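Local coordinates for protein anti-sigma-I factor RsgI3 (Clostridium thermocellum, PDB 6QE7) that probably acts as an anti-sigma factor for SigI3, and through its extracellular tandem PA14 domains binds pectin and related plant cell-wall polysaccharides, at residues Asn152-Glu157 / Lys286-Asp291. Numbering follows the deposited sequence.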
loop_
_atom_site.group_PDB
_atom_site.type_symbol
_atom_site.label_atom_id
_atom_site.label_comp_id
_atom_site.label_asym_id
_atom_site.label_seq_id
_atom_site.Cartn_x
_atom_site.Cartn_y
_atom_site.Cartn_z
ATOM N N ASN A 152 -8.312 -8.476 -3.673
ATOM C CA ASN A 152 -7.250 -8.949 -4.583
ATOM C C ASN A 152 -7.786 -9.015 -6.013
ATOM O O ASN A 152 -8.955 -9.044 -6.158
ATOM C CB ASN A 152 -6.667 -10.259 -4.108
ATOM C CG ASN A 152 -5.527 -10.051 -3.129
ATOM O OD1 ASN A 152 -5.479 -10.786 -2.173
ATOM N ND2 ASN A 152 -4.611 -9.096 -3.346
ATOM N N GLY A 153 -6.911 -8.939 -7.003
ATOM C CA GLY A 153 -7.327 -8.782 -8.411
ATOM C C GLY A 153 -7.248 -7.353 -8.843
ATOM O O GLY A 153 -6.725 -6.499 -8.105
ATOM N N LEU A 154 -7.723 -7.103 -10.034
ATOM C CA LEU A 154 -7.680 -5.784 -10.646
ATOM C C LEU A 154 -9.065 -5.383 -11.136
ATOM O O LEU A 154 -9.880 -6.289 -11.533
ATOM C CB LEU A 154 -6.639 -5.819 -11.759
ATOM C CG LEU A 154 -5.206 -6.051 -11.323
ATOM C CD1 LEU A 154 -4.357 -6.240 -12.545
ATOM C CD2 LEU A 154 -4.658 -4.866 -10.480
ATOM N N SER A 155 -9.355 -4.079 -11.088
ATOM C CA SER A 155 -10.597 -3.499 -11.681
ATOM C C SER A 155 -10.463 -3.470 -13.186
ATOM O O SER A 155 -9.607 -2.733 -13.669
ATOM C CB SER A 155 -10.895 -2.135 -11.184
ATOM O OG SER A 155 -10.855 -2.195 -9.789
ATOM N N ALA A 156 -11.347 -4.219 -13.857
ATOM C CA ALA A 156 -11.376 -4.428 -15.310
ATOM C C ALA A 156 -12.578 -3.663 -15.837
ATOM O O ALA A 156 -13.673 -3.774 -15.245
ATOM C CB ALA A 156 -11.462 -5.898 -15.625
ATOM N N GLU A 157 -12.321 -2.841 -16.837
ATOM C CA GLU A 157 -13.365 -2.308 -17.729
ATOM C C GLU A 157 -13.301 -3.071 -19.054
ATOM O O GLU A 157 -12.223 -3.044 -19.731
ATOM C CB GLU A 157 -13.183 -0.812 -17.845
ATOM C CG GLU A 157 -12.904 -0.108 -16.518
ATOM C CD GLU A 157 -12.306 1.285 -16.748
ATOM O OE1 GLU A 157 -11.116 1.379 -17.069
ATOM O OE2 GLU A 157 -13.065 2.271 -16.720
ATOM N N LYS A 286 -2.766 -12.740 -5.424
ATOM C CA LYS A 286 -2.395 -12.228 -4.066
ATOM C C LYS A 286 -1.430 -11.025 -4.163
ATOM O O LYS A 286 -1.143 -10.405 -3.102
ATOM C CB LYS A 286 -1.864 -13.373 -3.205
ATOM C CG LYS A 286 -0.450 -13.793 -3.524
ATOM C CD LYS A 286 -0.018 -14.982 -2.692
ATOM C CE LYS A 286 -0.477 -16.265 -3.354
ATOM N NZ LYS A 286 -0.649 -17.349 -2.356
ATOM N N ASN A 287 -0.926 -10.659 -5.349
ATOM C CA ASN A 287 -0.034 -9.488 -5.452
ATOM C C ASN A 287 -0.722 -8.335 -6.155
ATOM O O ASN A 287 0.007 -7.355 -6.474
ATOM C CB ASN A 287 1.276 -9.842 -6.131
ATOM C CG ASN A 287 2.099 -10.751 -5.259
ATOM O OD1 ASN A 287 1.998 -11.953 -5.432
ATOM N ND2 ASN A 287 2.888 -10.199 -4.330
ATOM N N LEU A 288 -2.011 -8.495 -6.471
ATOM C CA LEU A 288 -2.755 -7.565 -7.337
ATOM C C LEU A 288 -3.872 -7.042 -6.454
ATOM O O LEU A 288 -4.384 -7.813 -5.602
ATOM C CB LEU A 288 -3.236 -8.279 -8.623
ATOM C CG LEU A 288 -2.120 -8.775 -9.551
ATOM C CD1 LEU A 288 -2.639 -9.695 -10.658
ATOM C CD2 LEU A 288 -1.347 -7.626 -10.152
ATOM N N PHE A 289 -4.087 -5.757 -6.505
ATOM C CA PHE A 289 -5.088 -5.118 -5.637
ATOM C C PHE A 289 -5.990 -4.253 -6.465
ATOM O O PHE A 289 -5.473 -3.481 -7.247
ATOM C CB PHE A 289 -4.438 -4.278 -4.537
ATOM C CG PHE A 289 -3.581 -5.124 -3.628
ATOM C CD1 PHE A 289 -2.258 -5.420 -3.972
ATOM C CD2 PHE A 289 -4.117 -5.705 -2.472
ATOM C CE1 PHE A 289 -1.480 -6.256 -3.170
ATOM C CE2 PHE A 289 -3.342 -6.534 -1.668
ATOM C CZ PHE A 289 -2.032 -6.809 -2.018
ATOM N N ALA A 290 -7.286 -4.321 -6.179
ATOM C CA ALA A 290 -8.285 -3.749 -7.099
ATOM C C ALA A 290 -8.420 -2.268 -6.803
ATOM O O ALA A 290 -8.843 -1.555 -7.721
ATOM C CB ALA A 290 -9.609 -4.464 -7.008
ATOM N N ASP A 291 -8.093 -1.847 -5.584
ATOM C CA ASP A 291 -8.130 -0.432 -5.115
ATOM C C ASP A 291 -9.600 0.047 -5.068
ATOM O O ASP A 291 -10.538 -0.625 -4.574
ATOM C CB ASP A 291 -7.173 0.448 -5.938
ATOM C CG ASP A 291 -6.929 1.833 -5.311
ATOM O OD1 ASP A 291 -7.749 2.286 -4.473
ATOM O OD2 ASP A 291 -5.946 2.476 -5.671
ATOM O OXT ASP A 291 -9.912 1.155 -5.525
HETATM O O HOH W 1 -3.050 -10.689 -0.933
#
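Asn152-Gly153 and Leu288-Phe289 meet backbone to backbone, the two chains running the same way with their end-to-end directions 32° apart. The CA atoms of Leu154 and Ala290 come within 4.1 Å, yet no regular ladder develops: Gly153 N gives only a weak hydrogen bond to Leu288 O, at 3.1 Å. At the positive phi of Gly153 a side chain would press against the carbonyl O of Asn152, so the turn into strand 154-159 is made at a residue without one.

The same Leu288 carbonyl is gripped a second time, by a side chain. Asn152 ND2 donates to Leu288 O over 2.6 Å in a nearly straight bond (162° at the hydrogen), the acceptor lying close to the amide plane. A water donating to both Asn152 OD1 and Lys286 O engages the other end of the amide, so both ends are held and its rotation is restrained.

Here the second PA14 domain of the tandem brings its ends together: 154-159 is its first strand, 288-289 is the last strand of the chain, and both pair antiparallel with strand 193-202, Leu288 packing on Ile202 there.

The amide of Asn152 runs alongside the Phe289 ring, its ND2 above one face near the rim, 3.3 Å from Phe289 CE2; amide and ring planes are 52° apart. Leu154 and Leu288, both buried, touch through Leu154 CG and Leu288 CB at 4.0 Å. Farther along, Ser155 OG, turned beside its own backbone N, donates to Ala290 O at 3.0 Å, while the backbone N of the C-terminal Asp291 hydrogen-bonds to Asp150 OD2.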